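Local structure of inosine-uridine preferring nucleoside hydrolase family protein (2C40) at residues F6-G11 with T30-I35; L15-L20 with W246-A251. The protein binds a calcium ion and alpha-D-ribofuranose in a shared pocket, as a member of the nucleoside hydrolase family. All blocks are in the same frame, centred on the assembly; numbering follows the deposited sequence.

Contact 1. Residues F6-G11 with T30-I35; sequences FNHDGG and TGVSVI. With CA (calcium ion), chain C.
Phe6 and His8 pair with Val32 and Val34 in neighbouring parallel strands, the axes of 6-8 and 30-34 being 4.8 Å apart and 10° from parallel. Four backbone hydrogen bonds form the ladder: Phe6 N to Gly31 O, Ser33 N to Phe6 O, His8 N to Ser33 O, and Ile35 N to His8 O at 2.9 Å. On the face carrying Phe6 and His8, Val32 CG1 lies at the imidazole edge, 4.1 Å from His8 CD2, and Val34 CG2 approaches His8 NE2 obliquely at 3.7 Å. Two hydrogen bonds restrain the ring's rotation: Gly10 N donates to His8 ND1 at 3.0 Å, in the ring plane though bent (135°), and NE2 is hydrogen-bonded to Ser48 OG of helix 41-55. Asn7 and Ser33 lie on the opposite face, Ser33 OG hydrogen-bonded to Tyr5 OH. Past the strand ends, Ile35 CG2 packs against Asp9 CB at 3.7 Å. Asp9 CG sits between N and carbonyl carbon (chi1 67°), which turns the carboxylate to the calcium ion, 2.3 Å from OD2. Asp9 OD1 accepts from Asp38 N, and a calcium-bound water 2.6 Å from OD1 can donate to it. With one oxygen on calcium and the other hydrogen-bonded, the carboxylate's rotation is restrained just beyond the strand's C-terminal end.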
loop_
_atom_site.group_PDB
_atom_site.type_symbol
_atom_site.label_atom_id
_atom_site.label_comp_id
_atom_site.label_asym_id
_atom_site.label_seq_id
_atom_site.Cartn_x
_atom_site.Cartn_y
_atom_site.Cartn_z
ATOM N N PHE A 6 2.417 25.524 5.079
ATOM C CA PHE A 6 1.789 24.207 5.220
ATOM C C PHE A 6 2.622 23.272 6.106
ATOM O O PHE A 6 3.743 22.899 5.727
ATOM C CB PHE A 6 1.640 23.598 3.813
ATOM C CG PHE A 6 0.984 22.260 3.759
ATOM C CD1 PHE A 6 1.336 21.370 2.771
ATOM C CD2 PHE A 6 -0.009 21.903 4.643
ATOM C CE1 PHE A 6 0.747 20.130 2.687
ATOM C CE2 PHE A 6 -0.611 20.655 4.569
ATOM C CZ PHE A 6 -0.246 19.761 3.599
ATOM N N ASN A 7 2.060 22.889 7.257
ATOM C CA ASN A 7 2.657 21.876 8.153
ATOM C C ASN A 7 1.800 20.603 8.077
ATOM O O ASN A 7 0.598 20.650 8.297
ATOM C CB ASN A 7 2.748 22.440 9.601
ATOM C CG ASN A 7 3.515 21.530 10.561
ATOM O OD1 ASN A 7 4.748 21.641 10.707
ATOM N ND2 ASN A 7 2.793 20.630 11.229
ATOM N N HIS A 8 2.399 19.462 7.725
ATOM C CA HIS A 8 1.624 18.214 7.553
ATOM C C HIS A 8 2.318 17.056 8.206
ATOM O O HIS A 8 3.500 17.136 8.487
ATOM C CB HIS A 8 1.339 17.912 6.062
ATOM C CG HIS A 8 2.530 17.456 5.241
ATOM N ND1 HIS A 8 2.943 16.140 5.179
ATOM C CD2 HIS A 8 3.316 18.140 4.366
ATOM C CE1 HIS A 8 3.962 16.050 4.340
ATOM N NE2 HIS A 8 4.208 17.251 3.834
ATOM N N ASP A 9 1.586 15.966 8.447
ATOM C CA ASP A 9 2.239 14.776 9.023
ATOM C C ASP A 9 2.256 13.540 8.133
ATOM O O ASP A 9 2.203 12.449 8.617
ATOM C CB ASP A 9 1.710 14.453 10.414
ATOM C CG ASP A 9 0.282 14.005 10.422
ATOM O OD1 ASP A 9 -0.109 13.427 11.455
ATOM O OD2 ASP A 9 -0.440 14.235 9.425
ATOM N N GLY A 10 2.304 13.755 6.829
ATOM C CA GLY A 10 2.732 12.749 5.859
ATOM C C GLY A 10 1.899 11.495 5.714
ATOM O O GLY A 10 2.399 10.524 5.186
ATOM N N GLY A 11 0.649 11.494 6.189
ATOM C CA GLY A 11 -0.339 10.470 5.757
ATOM C C GLY A 11 -0.599 10.644 4.259
ATOM O O GLY A 11 -0.133 11.589 3.619
ATOM N N THR A 30 4.574 29.409 0.864
ATOM C CA THR A 30 5.805 30.049 1.313
ATOM C C THR A 30 6.782 29.091 1.999
ATOM O O THR A 30 7.970 29.347 2.070
ATOM C CB THR A 30 5.499 31.203 2.275
ATOM O OG1 THR A 30 4.726 30.715 3.366
ATOM C CG2 THR A 30 4.722 32.267 1.575
ATOM N N GLY A 31 6.263 27.989 2.498
ATOM C CA GLY A 31 7.046 27.036 3.212
ATOM C C GLY A 31 6.239 25.772 3.400
ATOM O O GLY A 31 5.025 25.815 3.476
ATOM N N VAL A 32 6.942 24.651 3.489
ATOM C CA VAL A 32 6.328 23.365 3.796
ATOM C C VAL A 32 7.171 22.780 4.889
ATOM O O VAL A 32 8.370 22.972 4.882
ATOM C CB VAL A 32 6.282 22.449 2.558
ATOM C CG1 VAL A 32 5.623 21.144 2.884
ATOM C CG2 VAL A 32 5.512 23.121 1.443
ATOM N N SER A 33 6.544 22.134 5.862
ATOM C CA SER A 33 7.269 21.348 6.863
ATOM C C SER A 33 6.549 20.066 7.275
ATOM O O SER A 33 5.322 19.918 7.140
ATOM C CB SER A 33 7.596 22.223 8.071
ATOM O OG SER A 33 6.447 22.853 8.551
ATOM N N VAL A 34 7.345 19.095 7.711
ATOM C CA VAL A 34 6.810 17.762 7.983
ATOM C C VAL A 34 7.020 17.460 9.443
ATOM O O VAL A 34 8.122 17.588 9.940
ATOM C CB VAL A 34 7.488 16.668 7.123
ATOM C CG1 VAL A 34 6.854 15.274 7.372
ATOM C CG2 VAL A 34 7.466 17.043 5.653
ATOM N N ILE A 35 5.956 17.016 10.104
ATOM C CA ILE A 35 6.065 16.534 11.487
ATOM C C ILE A 35 5.850 15.008 11.496
ATOM O O ILE A 35 4.929 14.493 10.855
ATOM C CB ILE A 35 5.117 17.323 12.503
ATOM C CG1 ILE A 35 5.467 16.959 13.952
ATOM C CG2 ILE A 35 3.616 17.103 12.174
ATOM C CD1 ILE A 35 4.630 17.660 14.982
HETATM CA CA CA C . -2.631 14.286 8.595
HETATM O O HOH W 1 -2.654 13.472 10.928
#

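Contact 2. Residues L15-L20 with W246-A251; sequences LVSLFL and WDVLTA. With CA (calcium ion), chain C; RIB (alpha-D-ribofuranose), chain D.
Val248 meets Val16, Ser17 and Leu20 where two helices pack at 8.6 Å between short axes, with a crossing angle of -26°. Followed outward, its CB lies 4.1 Å from Ser17 OG, and from CB the two methyls diverge. CG1, anti to the backbone N (chi1 174°), reaches Leu20 CD1 at 3.8 Å; CG2 turns to the other side and touches both Ser17 OG and Val16 CG1. The valine thus spans one turn of helix 12-21, from Val16 to Leu20, with Ser17 facing it between them. The CA atoms of Ser17 and Val248 lie 5.0 Å apart, a close approach consistent with the small side chain of Ser17. Ser17 OG, hydrogen-bonded to Asp13 O in its own helix, lies 3.2 Å from Asp247 O, while Ser17 CB meets Ala251 CB at 3.9 Å, one helical turn beyond Asp247. The remaining contact is mainly apolar packing. At the N-terminal end of helix 246-255, Asp247 OD2 binds the calcium ion at 2.5 Å, and OD1 comes within 2.6 Å of O3 of alpha-D-ribofuranose, which also ligates the metal. Around this core, Tyr228 of helix 219-229 covers Val16 and Val248, Phe299 of helix 296-308 packs on Val248, Ile303 and Leu306 pack on Leu20, and Met151 of strand 145-151 touches Asp247.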
loop_
_atom_site.group_PDB
_atom_site.type_symbol
_atom_site.label_atom_id
_atom_site.label_comp_id
_atom_site.label_asym_id
_atom_site.label_seq_id
_atom_site.Cartn_x
_atom_site.Cartn_y
_atom_site.Cartn_z
ATOM N N LEU A 15 -0.112 14.216 1.844
ATOM C CA LEU A 15 0.722 14.249 0.652
ATOM C C LEU A 15 -0.101 14.572 -0.595
ATOM O O LEU A 15 0.367 15.270 -1.522
ATOM C CB LEU A 15 1.429 12.911 0.465
ATOM C CG LEU A 15 2.844 12.584 0.940
ATOM C CD1 LEU A 15 3.571 13.528 1.930
ATOM C CD2 LEU A 15 2.900 11.099 1.411
ATOM N N VAL A 16 -1.302 14.048 -0.636
ATOM C CA VAL A 16 -2.236 14.419 -1.689
ATOM C C VAL A 16 -2.578 15.919 -1.609
ATOM O O VAL A 16 -2.777 16.584 -2.633
ATOM C CB VAL A 16 -3.491 13.541 -1.638
ATOM C CG1 VAL A 16 -4.583 14.163 -2.453
ATOM C CG2 VAL A 16 -3.147 12.116 -2.124
ATOM N N SER A 17 -2.643 16.437 -0.381
ATOM C CA SER A 17 -2.985 17.833 -0.146
ATOM C C SER A 17 -1.863 18.703 -0.681
ATOM O O SER A 17 -2.118 19.681 -1.348
ATOM C CB SER A 17 -3.168 18.120 1.358
ATOM O OG SER A 17 -4.368 17.598 1.917
ATOM N N LEU A 18 -0.611 18.343 -0.386
ATOM C CA LEU A 18 0.522 19.043 -0.945
ATOM C C LEU A 18 0.442 19.125 -2.463
ATOM O O LEU A 18 0.545 20.205 -3.058
ATOM C CB LEU A 18 1.822 18.363 -0.529
ATOM C CG LEU A 18 3.096 18.979 -1.093
ATOM C CD1 LEU A 18 3.297 20.367 -0.574
ATOM C CD2 LEU A 18 4.285 18.102 -0.757
ATOM N N PHE A 19 0.225 17.979 -3.099
ATOM C CA PHE A 19 0.105 17.931 -4.556
ATOM C C PHE A 19 -1.009 18.845 -5.064
ATOM O O PHE A 19 -0.810 19.571 -6.032
ATOM C CB PHE A 19 -0.029 16.489 -5.047
ATOM C CG PHE A 19 -0.619 16.368 -6.386
ATOM C CD1 PHE A 19 0.125 16.655 -7.507
ATOM C CD2 PHE A 19 -1.957 15.950 -6.546
ATOM C CE1 PHE A 19 -0.438 16.516 -8.786
ATOM C CE2 PHE A 19 -2.508 15.822 -7.798
ATOM C CZ PHE A 19 -1.751 16.117 -8.925
ATOM N N LEU A 20 -2.164 18.858 -4.405
ATOM C CA LEU A 20 -3.257 19.719 -4.873
ATOM C C LEU A 20 -3.021 21.209 -4.563
ATOM O O LEU A 20 -3.346 22.041 -5.387
ATOM C CB LEU A 20 -4.568 19.273 -4.273
ATOM C CG LEU A 20 -5.029 17.853 -4.604
ATOM C CD1 LEU A 20 -6.108 17.486 -3.683
ATOM C CD2 LEU A 20 -5.500 17.748 -6.022
ATOM N N TRP A 246 -10.100 14.151 5.204
ATOM C CA TRP A 246 -10.086 15.246 6.156
ATOM C C TRP A 246 -9.089 16.323 5.850
ATOM O O TRP A 246 -9.429 17.488 5.870
ATOM C CB TRP A 246 -9.754 14.732 7.527
ATOM C CG TRP A 246 -10.840 13.999 8.100
ATOM C CD1 TRP A 246 -11.981 14.512 8.598
ATOM C CD2 TRP A 246 -10.906 12.595 8.262
ATOM N NE1 TRP A 246 -12.787 13.498 9.049
ATOM C CE2 TRP A 246 -12.146 12.308 8.865
ATOM C CE3 TRP A 246 -10.060 11.546 7.912
ATOM C CZ2 TRP A 246 -12.559 11.004 9.177
ATOM C CZ3 TRP A 246 -10.471 10.244 8.214
ATOM C CH2 TRP A 246 -11.711 9.992 8.842
ATOM N N ASP A 247 -7.866 15.916 5.563
ATOM C CA ASP A 247 -6.795 16.857 5.262
ATOM C C ASP A 247 -6.978 17.571 3.900
ATOM O O ASP A 247 -6.704 18.766 3.777
ATOM C CB ASP A 247 -5.461 16.136 5.326
ATOM C CG ASP A 247 -5.214 15.507 6.691
ATOM O OD1 ASP A 247 -5.927 15.875 7.673
ATOM O OD2 ASP A 247 -4.273 14.698 6.802
ATOM N N VAL A 248 -7.466 16.822 2.906
ATOM C CA VAL A 248 -7.668 17.327 1.569
ATOM C C VAL A 248 -8.761 18.410 1.620
ATOM O O VAL A 248 -8.655 19.410 0.916
ATOM C CB VAL A 248 -8.022 16.199 0.562
ATOM C CG1 VAL A 248 -8.370 16.759 -0.773
ATOM C CG2 VAL A 248 -6.846 15.247 0.373
ATOM N N LEU A 249 -9.782 18.193 2.441
ATOM C CA LEU A 249 -10.859 19.122 2.601
ATOM C C LEU A 249 -10.377 20.389 3.308
ATOM O O LEU A 249 -10.822 21.487 2.996
ATOM C CB LEU A 249 -11.966 18.508 3.417
ATOM C CG LEU A 249 -13.275 19.267 3.651
ATOM C CD1 LEU A 249 -13.271 19.872 5.007
ATOM C CD2 LEU A 249 -13.621 20.306 2.559
ATOM N N THR A 250 -9.514 20.207 4.300
ATOM C CA THR A 250 -8.865 21.313 5.009
ATOM C C THR A 250 -8.098 22.200 4.040
ATOM O O THR A 250 -8.255 23.426 4.075
ATOM C CB THR A 250 -7.908 20.788 6.109
ATOM O OG1 THR A 250 -8.618 19.886 6.985
ATOM C CG2 THR A 250 -7.340 21.911 6.924
ATOM N N ALA A 251 -7.309 21.569 3.176
ATOM C CA ALA A 251 -6.501 22.257 2.157
ATOM C C ALA A 251 -7.363 22.913 1.085
ATOM O O ALA A 251 -7.041 24.007 0.621
ATOM C CB ALA A 251 -5.536 21.277 1.521
HETATM CA CA CA C . -2.631 14.286 8.595
HETATM O O5 RIB D . -7.560 12.321 12.900
HETATM C C5 RIB D . -7.484 12.446 11.452
HETATM C C4 RIB D . -6.009 12.584 11.069
HETATM O O4 RIB D . -5.377 11.328 11.395
HETATM C C3 RIB D . -5.654 12.935 9.609
HETATM O O3 RIB D . -5.122 14.299 9.576
HETATM C C2 RIB D . -4.695 11.770 9.095
HETATM O O2 RIB D . -3.402 12.006 8.368
HETATM C C1 RIB D . -4.444 10.916 10.364
HETATM O O HOH W 1 -2.654 13.472 10.928
#

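Overall arrangement
The centres of contacts 1 and 2 lie 11 Å apart, and their segments alternate along the chain: 6-11, 15-20, 30-35, then 246-251. The first three belong to one beta-alpha-beta unit, strand 2-8, helix 12-21 and strand 27-34, in which the helix crosses between parallel neighbours of the mixed central sheet. Contact 1 is that sheet pairing; contact 2 packs the crossover helix on helix 246-255, more than 220 residues later in the chain. Direct packing joins them, with His8 CE1 3.5 Å from Leu15 CD1. Both contribute an aspartate to the same calcium ion, so residues far apart in sequence converge with Asp14 and Thr125 on one metal and ribofuranose site.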